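Local coordinates for protein Rab GDP-dissociation inhibitor (Saccharomyces cerevisiae, PDB 2BCG) that regulates Rab GTPases of the secretory pathway by inhibiting GDP release from SEC4, and extracts GDP-bound YPT7 from vacuolar membranes, at residues Glu23-Gly28 with Asp428-Ile433; Ser31-Lys36 with Asp432-Val437; Ile102-Thr107 with Ala249-Ile254; Pro300-Ser305 with Ser407-Tyr412. One frame throughout, in Å; residues are numbered along the deposited sequence. Where two conformers were deposited one is given.

From the N terminus, the chain first enters helix 21-32, which gives one side of interactions 1 and 2; both wait some 400 residues for their partner, helix 424-438 near the C terminus. Their two loops overlap and cross, since interaction 2 starts later and ends later, and they share D432 and I433. Inside both loops lie two shorter closures in series: interaction 3 joins the end of helix 96-104 to helix 243-254, and interaction 4 joins the start of strand 303-317 to the turn before strand 411-413. Helix 243-254 touches helix 21-32, and Y412 packs against helix 424-438. Interactions 1 to 3 join helices around the parallel sheet; interaction 4 links its edge to the mixed sheet.

Interaction 1 (Glu23-Gly28 with Asp428-Ile433); sequences ECILSG and DDVKDI
The meeting of L26 with V430 includes one flat group, the backbone carbonyl of V430, whose O lies 3.7 Å from L26 CD2; the other partners in this contact are branched aliphatic chains without faces or edges. I25 and L26 on helix 21-32 face V430 and I433 on helix 424-438, the two axes passing 9.9 Å apart at a signed angle of -43°.

V430 sets the middle of the interface. Its CG1, placed opposite the backbone N by a chi1 of 167°, touches two neighbours, I25 CG2 at 3.8 Å and L26 CD2 at 4.0 Å. The side chains of I25 and V430 run across each other nearly perpendicularly, whereas L26 and V430 pass in opposite senses. The two methyls of L26 divide the work: while CD2 serves V430, CD1 enters the fork of I433, 3.7 Å from its CG2 and 3.9 Å from its CD1. With an alanine at L26 both methyls would go, which would probably open a gap facing V430 and I433 and leave the two helices less firmly matched.

Helix 21-32 is the helix after the first strand of a Rossmann-type fold, and its E23 and C24 reach strand 37-40. Polar pairing lies at the flank, where E23 bonds S414 OG and D429 bonds the backbone N of R415. Being buried and wholly apolar across its side chains, the contact implies that this helix pair is held by close packing and exclusion of water.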
# COMPACT_ATOMS: atom_id res chain seq x y z
N GLU A 23 0.58 -0.22 -11.15
CA GLU A 23 -0.05 -1.32 -11.90
C GLU A 23 -1.23 -1.89 -11.12
O GLU A 23 -2.27 -2.24 -11.70
CB GLU A 23 0.93 -2.45 -12.18
CG GLU A 23 1.84 -2.20 -13.36
CD GLU A 23 2.88 -1.12 -13.13
OE1 GLU A 23 3.28 -0.46 -14.13
OE2 GLU A 23 3.38 -1.00 -11.99
N CYS A 24 -1.06 -2.05 -9.81
CA CYS A 24 -2.15 -2.61 -9.01
C CYS A 24 -3.37 -1.64 -9.02
O CYS A 24 -4.49 -2.10 -9.11
CB CYS A 24 -1.71 -2.93 -7.59
SG CYS A 24 -0.52 -4.27 -7.51
N ILE A 25 -3.14 -0.32 -8.98
CA ILE A 25 -4.29 0.60 -9.05
C ILE A 25 -5.01 0.46 -10.38
O ILE A 25 -6.25 0.38 -10.43
CB ILE A 25 -3.89 2.07 -8.81
CG1 ILE A 25 -3.41 2.20 -7.36
CG2 ILE A 25 -5.11 3.01 -9.01
CD1 ILE A 25 -2.83 3.60 -7.01
N LEU A 26 -4.22 0.44 -11.45
CA LEU A 26 -4.81 0.31 -12.79
C LEU A 26 -5.57 -1.01 -12.91
O LEU A 26 -6.70 -1.03 -13.42
CB LEU A 26 -3.74 0.46 -13.86
CG LEU A 26 -3.25 1.90 -13.95
CD1 LEU A 26 -1.88 1.92 -14.59
CD2 LEU A 26 -4.29 2.70 -14.75
N SER A 27 -4.96 -2.11 -12.45
CA SER A 27 -5.62 -3.42 -12.50
C SER A 27 -6.96 -3.36 -11.74
O SER A 27 -8.01 -3.82 -12.25
CB SER A 27 -4.68 -4.48 -11.90
OG SER A 27 -5.33 -5.75 -11.86
N GLY A 28 -6.96 -2.76 -10.55
CA GLY A 28 -8.22 -2.61 -9.80
C GLY A 28 -9.27 -1.78 -10.51
O GLY A 28 -10.42 -2.18 -10.61
N ASP A 428 -0.75 10.85 -10.66
CA ASP A 428 -0.71 11.52 -11.97
C ASP A 428 -0.44 10.49 -13.06
O ASP A 428 -1.06 10.52 -14.14
CB ASP A 428 0.33 12.65 -12.04
CG ASP A 428 -0.08 13.86 -11.22
OD1 ASP A 428 0.81 14.72 -11.02
OD2 ASP A 428 -1.25 13.96 -10.79
N ASP A 429 0.53 9.59 -12.80
CA ASP A 429 0.91 8.55 -13.77
C ASP A 429 -0.26 7.59 -13.98
O ASP A 429 -0.63 7.27 -15.12
CB ASP A 429 2.15 7.79 -13.30
CG ASP A 429 2.84 7.02 -14.41
OD1 ASP A 429 2.68 7.41 -15.61
OD2 ASP A 429 3.55 6.04 -14.08
N VAL A 430 -0.89 7.11 -12.90
CA VAL A 430 -2.10 6.28 -13.05
C VAL A 430 -3.15 6.95 -13.96
O VAL A 430 -3.68 6.34 -14.87
CB VAL A 430 -2.72 6.02 -11.67
CG1 VAL A 430 -4.17 5.44 -11.78
CG2 VAL A 430 -1.81 5.07 -10.87
N LYS A 431 -3.46 8.22 -13.68
CA LYS A 431 -4.54 8.91 -14.43
C LYS A 431 -4.14 9.05 -15.89
O LYS A 431 -4.98 8.85 -16.81
CB LYS A 431 -4.81 10.31 -13.85
CG LYS A 431 -5.65 10.28 -12.56
CD LYS A 431 -5.98 11.69 -11.97
CE LYS A 431 -4.80 12.31 -11.21
NZ LYS A 431 -5.13 13.60 -10.49
N ASP A 432 -2.87 9.37 -16.13
CA ASP A 432 -2.39 9.53 -17.49
C ASP A 432 -2.46 8.19 -18.25
O ASP A 432 -2.95 8.14 -19.39
CB ASP A 432 -0.96 10.09 -17.48
CG ASP A 432 -0.41 10.29 -18.86
OD1 ASP A 432 0.72 9.82 -19.14
OD2 ASP A 432 -1.14 10.91 -19.70
N ILE A 433 -2.02 7.11 -17.60
CA ILE A 433 -2.02 5.78 -18.23
C ILE A 433 -3.46 5.35 -18.50
O ILE A 433 -3.76 4.80 -19.57
CB ILE A 433 -1.30 4.70 -17.35
CG1 ILE A 433 0.20 4.99 -17.22
CG2 ILE A 433 -1.48 3.28 -17.98
CD1 ILE A 433 0.86 4.23 -16.03

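Interaction 2 (Ser31-Lys36 with Asp432-Val437)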
# COMPACT_ATOMS: atom_id res chain seq x y z
N SER A 31 -10.64 -3.70 -13.59
CA SER A 31 -11.52 -4.77 -13.14
C SER A 31 -12.87 -4.17 -12.72
O SER A 31 -13.94 -4.69 -13.10
CB SER A 31 -10.88 -5.59 -12.02
OG SER A 31 -9.84 -6.42 -12.54
N VAL A 32 -12.82 -3.07 -11.96
CA VAL A 32 -14.06 -2.38 -11.57
C VAL A 32 -14.88 -1.93 -12.79
O VAL A 32 -16.12 -1.99 -12.76
CB VAL A 32 -13.77 -1.19 -10.62
CG1 VAL A 32 -15.03 -0.30 -10.44
CG2 VAL A 32 -13.33 -1.72 -9.27
N ASP A 33 -14.20 -1.47 -13.83
CA ASP A 33 -14.86 -1.05 -15.09
C ASP A 33 -15.53 -2.26 -15.80
O ASP A 33 -16.28 -2.06 -16.76
CB ASP A 33 -13.83 -0.49 -16.08
CG ASP A 33 -13.42 0.96 -15.80
OD1 ASP A 33 -12.36 1.35 -16.35
OD2 ASP A 33 -14.11 1.69 -15.06
N GLY A 34 -15.27 -3.49 -15.34
CA GLY A 34 -15.82 -4.69 -16.00
C GLY A 34 -14.86 -5.41 -16.94
O GLY A 34 -15.28 -6.36 -17.61
N LYS A 35 -13.59 -4.99 -16.99
CA LYS A 35 -12.60 -5.61 -17.86
C LYS A 35 -12.10 -6.91 -17.21
O LYS A 35 -12.07 -7.03 -15.98
CB LYS A 35 -11.44 -4.66 -18.14
CG LYS A 35 -11.80 -3.34 -18.83
CD LYS A 35 -12.40 -3.63 -20.21
CE LYS A 35 -12.92 -2.37 -20.90
NZ LYS A 35 -13.95 -2.74 -21.95
N LYS A 36 -11.74 -7.89 -18.05
CA LYS A 36 -11.20 -9.19 -17.61
C LYS A 36 -9.67 -9.08 -17.60
O LYS A 36 -9.05 -8.98 -18.66
CB LYS A 36 -11.64 -10.28 -18.62
CG LYS A 36 -11.20 -11.70 -18.30
CD LYS A 36 -11.64 -12.63 -19.42
CE LYS A 36 -11.32 -14.07 -19.09
NZ LYS A 36 -11.55 -14.96 -20.27
N ASP A 432 -2.87 9.37 -16.13
CA ASP A 432 -2.39 9.53 -17.49
C ASP A 432 -2.46 8.19 -18.25
O ASP A 432 -2.95 8.14 -19.39
CB ASP A 432 -0.96 10.09 -17.48
CG ASP A 432 -0.41 10.29 -18.86
OD1 ASP A 432 0.72 9.82 -19.14
OD2 ASP A 432 -1.14 10.91 -19.70
N ILE A 433 -2.02 7.11 -17.60
CA ILE A 433 -2.02 5.78 -18.23
C ILE A 433 -3.46 5.35 -18.50
O ILE A 433 -3.76 4.80 -19.57
CB ILE A 433 -1.30 4.70 -17.35
CG1 ILE A 433 0.20 4.99 -17.22
CG2 ILE A 433 -1.48 3.28 -17.98
CD1 ILE A 433 0.86 4.23 -16.03
N TYR A 434 -4.37 5.65 -17.57
CA TYR A 434 -5.75 5.24 -17.73
C TYR A 434 -6.37 5.96 -18.95
O TYR A 434 -7.06 5.31 -19.75
CB TYR A 434 -6.55 5.57 -16.49
CG TYR A 434 -7.98 5.11 -16.53
CD1 TYR A 434 -8.96 5.89 -17.13
CD2 TYR A 434 -8.34 3.88 -15.98
CE1 TYR A 434 -10.28 5.48 -17.16
CE2 TYR A 434 -9.66 3.45 -16.00
CZ TYR A 434 -10.62 4.25 -16.60
OH TYR A 434 -11.91 3.81 -16.62
N PHE A 435 -6.12 7.27 -19.06
CA PHE A 435 -6.57 8.07 -20.23
C PHE A 435 -5.99 7.50 -21.53
O PHE A 435 -6.71 7.34 -22.53
CB PHE A 435 -6.18 9.54 -20.03
CG PHE A 435 -6.57 10.43 -21.19
CD1 PHE A 435 -5.59 10.98 -22.01
CD2 PHE A 435 -7.91 10.69 -21.46
CE1 PHE A 435 -5.96 11.81 -23.11
CE2 PHE A 435 -8.29 11.50 -22.55
CZ PHE A 435 -7.31 12.05 -23.37
N ARG A 436 -4.70 7.18 -21.52
CA ARG A 436 -4.03 6.54 -22.67
C ARG A 436 -4.68 5.20 -23.05
O ARG A 436 -4.93 4.91 -24.25
CB ARG A 436 -2.53 6.35 -22.42
CG ARG A 436 -1.73 7.66 -22.50
CD ARG A 436 -0.52 7.69 -21.56
NE ARG A 436 0.38 6.56 -21.70
CZ ARG A 436 1.32 6.27 -20.78
NH1 ARG A 436 1.42 7.05 -19.70
NH2 ARG A 436 2.13 5.22 -20.93
N VAL A 437 -4.99 4.39 -22.04
CA VAL A 437 -5.59 3.07 -22.27
C VAL A 437 -7.06 3.16 -22.75
O VAL A 437 -7.46 2.47 -23.70
CB VAL A 437 -5.45 2.19 -21.00
CG1 VAL A 437 -6.30 0.91 -21.10
CG2 VAL A 437 -4.01 1.83 -20.76
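D33 and Y434 meet where the chain leaves helix 21-32, the helical limb of the beta-alpha-beta unit formed with strands 14-17 and 37-40 in this Rossmann-type domain. A Schellman motif ends the helix: G34 takes a positive phi of 99° and its N bonds back to S31 O at 2.9 Å, turning the chain toward strand 37-40. Just before the glycine, D33 reaches toward helix 424-438, while the Y434 ring arrives from the opposite direction. With CG opposite its backbone N, Y434 projects the phenol away from its own helix, over L26 and L30 of helix 21-32.

One short hydrogen bond makes the contact. Y434 OH donates to D33 OD1 at 2.5 Å, meeting that oxygen on its syn side and only 17° out of the carboxylate plane; the carboxylate and ring planes are turned 62° apart. A carboxylate near a helix C terminus is likely to be at some electrostatic cost, which this donor may partly offset.

On the same helix, R436 NH1 bonds D432 OD1, and R436 also reaches the carbonyls of D405 and L413. The same D33 OD1 lies at the ring edge, near its plane, 3.4 Å from Y434 CE2.

Interaction 3 (Ile102-Thr107 with Ala249-Ile254); sequences IHTDVT and ARLSAI
L251 reaches across from helix 243-254 to T104 and V106, and its base and both branches find neighbours there. At the base, L251 CB lies 3.9 Å from V106 CG2, the two side chains crossing nearly perpendicularly. With CG anti to the backbone N (chi1 177°), the fork is directed at T104. One prong, CD1, approaches the backbone rather than a side chain: it comes within 3.6 Å of T104 O, an oxygen that also accepts a hydrogen bond from R447 NH1. The other prong, CD2, crosses T104 nearly at a right angle, 3.8 Å from both T104 CB and T104 CG2, and lies 4.0 Å from V106 CG2. G28 and V32 of helix 21-32 pack against the same fork.

The receiving surface is shaped by a Schellman motif at the end of helix 96-104. D105 adopts a positive phi of 61°, after which the chain turns into the 3-10 segment that carries V106. T104 keeps its methyl on the L251 side, while its OG1, between backbone N and carbonyl carbon, returns to its own helix and bonds I100 O. That hydroxyl also receives a weak bond from V106 N, at 3.3 Å, which ties the turn across its own corner.

Helix 243-254 lies within the region found to interact with YPT1. R250, next to L251, turns away from this contact to form a salt bridge with an acidic side chain of another protein's chain, and the backbone of I254 hydrogen-bonds with that chain.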
# COMPACT_ATOMS: atom_id res chain seq x y z
N ILE A 102 -10.84 6.08 -1.14
CA ILE A 102 -12.20 6.20 -0.63
C ILE A 102 -13.25 5.73 -1.61
O ILE A 102 -14.14 5.00 -1.22
CB ILE A 102 -12.47 7.70 -0.34
CG1 ILE A 102 -11.60 8.17 0.81
CG2 ILE A 102 -13.93 7.93 -0.06
CD1 ILE A 102 -11.49 9.67 0.91
N HIS A 103 -13.10 6.07 -2.89
CA HIS A 103 -14.09 5.67 -3.90
C HIS A 103 -14.13 4.16 -4.11
O HIS A 103 -15.19 3.59 -4.37
CB HIS A 103 -13.85 6.39 -5.23
CG HIS A 103 -14.41 7.79 -5.26
ND1 HIS A 103 -13.73 8.87 -4.75
CD2 HIS A 103 -15.60 8.26 -5.72
CE1 HIS A 103 -14.48 9.96 -4.88
NE2 HIS A 103 -15.62 9.61 -5.47
N THR A 104 -12.97 3.49 -3.98
CA THR A 104 -12.86 2.04 -4.23
C THR A 104 -13.01 1.21 -2.98
O THR A 104 -13.02 -0.04 -3.06
CB THR A 104 -11.49 1.68 -4.82
OG1 THR A 104 -10.43 2.05 -3.90
CG2 THR A 104 -11.27 2.31 -6.23
N ASP A 105 -13.08 1.86 -1.83
CA ASP A 105 -13.14 1.17 -0.54
C ASP A 105 -11.90 0.29 -0.26
O ASP A 105 -11.94 -0.65 0.54
CB ASP A 105 -14.42 0.33 -0.38
CG ASP A 105 -15.69 1.19 -0.24
OD1 ASP A 105 -15.64 2.42 -0.00
OD2 ASP A 105 -16.76 0.59 -0.39
N VAL A 106 -10.78 0.64 -0.89
CA VAL A 106 -9.50 -0.04 -0.55
C VAL A 106 -9.05 0.34 0.87
O VAL A 106 -8.24 -0.34 1.49
CB VAL A 106 -8.46 0.15 -1.66
CG1 VAL A 106 -7.08 -0.31 -1.22
CG2 VAL A 106 -8.92 -0.62 -2.88
N THR A 107 -9.68 1.39 1.41
CA THR A 107 -9.63 1.64 2.84
C THR A 107 -10.02 0.44 3.69
O THR A 107 -9.64 0.37 4.88
CB THR A 107 -10.57 2.83 3.22
OG1 THR A 107 -11.88 2.63 2.66
CG2 THR A 107 -10.00 4.15 2.70
N ALA A 249 -4.64 -4.96 -5.49
CA ALA A 249 -4.69 -6.32 -6.10
C ALA A 249 -5.92 -7.07 -5.59
O ALA A 249 -6.59 -7.76 -6.37
CB ALA A 249 -3.41 -7.10 -5.77
N ARG A 250 -6.21 -6.94 -4.30
CA ARG A 250 -7.43 -7.56 -3.77
C ARG A 250 -8.69 -6.96 -4.47
O ARG A 250 -9.59 -7.72 -4.88
CB ARG A 250 -7.50 -7.42 -2.26
CG ARG A 250 -8.78 -8.05 -1.73
CD ARG A 250 -8.82 -8.01 -0.23
NE ARG A 250 -10.10 -8.56 0.20
CZ ARG A 250 -10.33 -9.87 0.35
NH1 ARG A 250 -9.35 -10.79 0.15
NH2 ARG A 250 -11.55 -10.27 0.70
N LEU A 251 -8.73 -5.62 -4.64
CA LEU A 251 -9.87 -4.97 -5.35
C LEU A 251 -10.02 -5.59 -6.75
O LEU A 251 -11.12 -5.98 -7.18
CB LEU A 251 -9.63 -3.47 -5.47
CG LEU A 251 -10.70 -2.71 -6.25
CD1 LEU A 251 -12.01 -2.57 -5.47
CD2 LEU A 251 -10.14 -1.34 -6.64
N SER A 252 -8.90 -5.71 -7.47
CA SER A 252 -8.95 -6.31 -8.79
C SER A 252 -9.48 -7.76 -8.72
O SER A 252 -10.36 -8.13 -9.51
CB SER A 252 -7.56 -6.33 -9.43
OG SER A 252 -7.66 -6.82 -10.74
N ALA A 253 -8.96 -8.54 -7.78
CA ALA A 253 -9.40 -9.97 -7.66
C ALA A 253 -10.90 -10.06 -7.38
O ALA A 253 -11.60 -10.90 -7.94
CB ALA A 253 -8.59 -10.65 -6.56
N ILE A 254 -11.40 -9.17 -6.52
CA ILE A 254 -12.82 -9.18 -6.20
C ILE A 254 -13.65 -8.97 -7.47
O ILE A 254 -14.71 -9.59 -7.66
CB ILE A 254 -13.15 -8.09 -5.15
CG1 ILE A 254 -12.62 -8.53 -3.78
CG2 ILE A 254 -14.65 -7.81 -5.08
CD1 ILE A 254 -12.49 -7.44 -2.79

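Interaction 4 (Pro300-Ser305 with Ser407-Tyr412); sequences PEKCKS and SKDNIY
K302 and D409 approach from opposite directions, the lysine chain ending at one oxygen of the carboxylate. In the conformer described, one of two modelled for K302, K302 NZ donates to D409 OD1 at 3.2 Å, and that oxygen accepts through its anti lone pair, pointing away from the other oxygen; the pair is also a salt bridge. K302 bends at chi2, -86°, and runs extended beyond, bringing its last carbons near: D409 OD1 lies 3.7 Å from K302 CD and 3.8 Å from K302 CE.

The other carboxylate oxygen is engaged by the backbone. D409 CG is tucked between backbone N and carbonyl carbon, and from there OD2 accepts from I411 N at 3.1 Å, closing an Asx turn whose donor stands 56° out of the carboxylate plane. The turn leads into strand 411-413, an outer strand of the parallel sheet, whereas K302 precedes strand 303-317 of the mixed sheet; in this conformer the ion pair links the approaches to both. Replacing D409 with an alanine would probably leave the K302 ammonium without this mate and I411 N without its turn partner.

Backbone hydrogen bonds join D409 to F277 and K302 to R403. With one oxygen spent on the turn and the other on the lysine, the carboxylate does structural and electrostatic work, though a surface ion pair this long, resting on one conformer, is likely to be modest in strength.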
# COMPACT_ATOMS: atom_id res chain seq x y z
N PRO A 300 12.50 -3.13 -20.88
CA PRO A 300 13.57 -2.13 -20.74
C PRO A 300 13.90 -1.43 -22.05
O PRO A 300 14.22 -0.22 -22.05
CB PRO A 300 14.77 -2.95 -20.21
CG PRO A 300 14.48 -4.37 -20.58
CD PRO A 300 12.95 -4.49 -20.52
N GLU A 301 13.77 -2.15 -23.17
CA GLU A 301 14.01 -1.56 -24.49
C GLU A 301 13.03 -0.45 -24.88
O GLU A 301 13.37 0.40 -25.71
CB GLU A 301 14.11 -2.61 -25.62
CG GLU A 301 13.62 -4.02 -25.33
CD GLU A 301 12.10 -4.15 -25.30
OE1 GLU A 301 11.42 -3.94 -26.34
OE2 GLU A 301 11.59 -4.53 -24.23
N LYS A 302 11.85 -0.43 -24.25
CA LYS A 302 10.81 0.54 -24.55
C LYS A 302 10.83 1.73 -23.59
O LYS A 302 9.93 2.58 -23.63
CB LYS A 302 9.42 -0.11 -24.44
CG LYS A 302 9.16 -1.24 -25.41
CD LYS A 302 8.63 -0.71 -26.75
CE LYS A 302 8.60 -1.81 -27.79
NZ LYS A 302 7.87 -1.38 -29.01
N CYS A 303 11.87 1.78 -22.74
CA CYS A 303 12.00 2.86 -21.75
C CYS A 303 13.33 3.56 -21.89
O CYS A 303 14.26 3.02 -22.50
CB CYS A 303 11.88 2.34 -20.32
SG CYS A 303 10.30 1.58 -20.01
N LYS A 304 13.40 4.77 -21.35
CA LYS A 304 14.61 5.57 -21.37
C LYS A 304 14.89 6.13 -19.98
O LYS A 304 13.96 6.38 -19.20
CB LYS A 304 14.48 6.72 -22.39
CG LYS A 304 13.32 7.69 -22.13
CD LYS A 304 13.12 8.73 -23.27
CE LYS A 304 12.07 9.77 -22.90
NZ LYS A 304 11.79 10.81 -23.96
N SER A 305 16.16 6.33 -19.68
CA SER A 305 16.53 6.99 -18.44
C SER A 305 16.03 8.43 -18.46
O SER A 305 16.06 9.10 -19.50
CB SER A 305 18.03 6.96 -18.26
OG SER A 305 18.38 7.77 -17.16
N SER A 407 0.22 4.13 -27.43
CA SER A 407 -0.86 4.08 -28.41
C SER A 407 -0.46 3.27 -29.63
O SER A 407 -1.31 2.60 -30.23
CB SER A 407 -1.30 5.49 -28.83
OG SER A 407 -0.20 6.25 -29.29
N LYS A 408 0.82 3.36 -30.01
CA LYS A 408 1.28 2.69 -31.22
C LYS A 408 1.37 1.17 -31.13
O LYS A 408 1.17 0.47 -32.12
CB LYS A 408 2.64 3.22 -31.67
CG LYS A 408 2.63 4.63 -32.19
CD LYS A 408 4.02 4.92 -32.76
CE LYS A 408 4.19 6.39 -33.09
NZ LYS A 408 5.64 6.68 -33.24
N ASP A 409 1.68 0.65 -29.92
CA ASP A 409 2.04 -0.78 -29.75
C ASP A 409 1.12 -1.46 -28.68
O ASP A 409 1.23 -2.67 -28.48
CB ASP A 409 3.57 -0.94 -29.42
CG ASP A 409 4.00 -0.12 -28.22
OD1 ASP A 409 5.24 -0.02 -27.92
OD2 ASP A 409 3.10 0.45 -27.58
N ASN A 410 0.18 -0.71 -28.07
CA ASN A 410 -0.65 -1.17 -26.93
C ASN A 410 0.20 -1.68 -25.76
O ASN A 410 -0.21 -2.61 -25.07
CB ASN A 410 -1.74 -2.17 -27.35
CG ASN A 410 -2.84 -1.53 -28.21
OD1 ASN A 410 -3.22 -0.36 -28.03
ND2 ASN A 410 -3.37 -2.32 -29.16
N ILE A 411 1.36 -1.07 -25.58
CA ILE A 411 2.25 -1.37 -24.45
C ILE A 411 2.37 -0.11 -23.61
O ILE A 411 3.14 0.84 -23.93
CB ILE A 411 3.61 -1.89 -24.92
CG1 ILE A 411 3.43 -3.19 -25.72
CG2 ILE A 411 4.55 -2.10 -23.74
CD1 ILE A 411 4.67 -3.64 -26.46
N TYR A 412 1.58 -0.11 -22.54
CA TYR A 412 1.35 1.07 -21.72
C TYR A 412 2.22 0.92 -20.46
O TYR A 412 1.98 0.07 -19.62
CB TYR A 412 -0.13 1.19 -21.35
CG TYR A 412 -1.00 1.41 -22.58
CD1 TYR A 412 -1.65 0.32 -23.22
CD2 TYR A 412 -1.11 2.66 -23.14
CE1 TYR A 412 -2.44 0.52 -24.39
CE2 TYR A 412 -1.90 2.88 -24.31
CZ TYR A 412 -2.55 1.81 -24.92
OH TYR A 412 -3.33 2.02 -26.04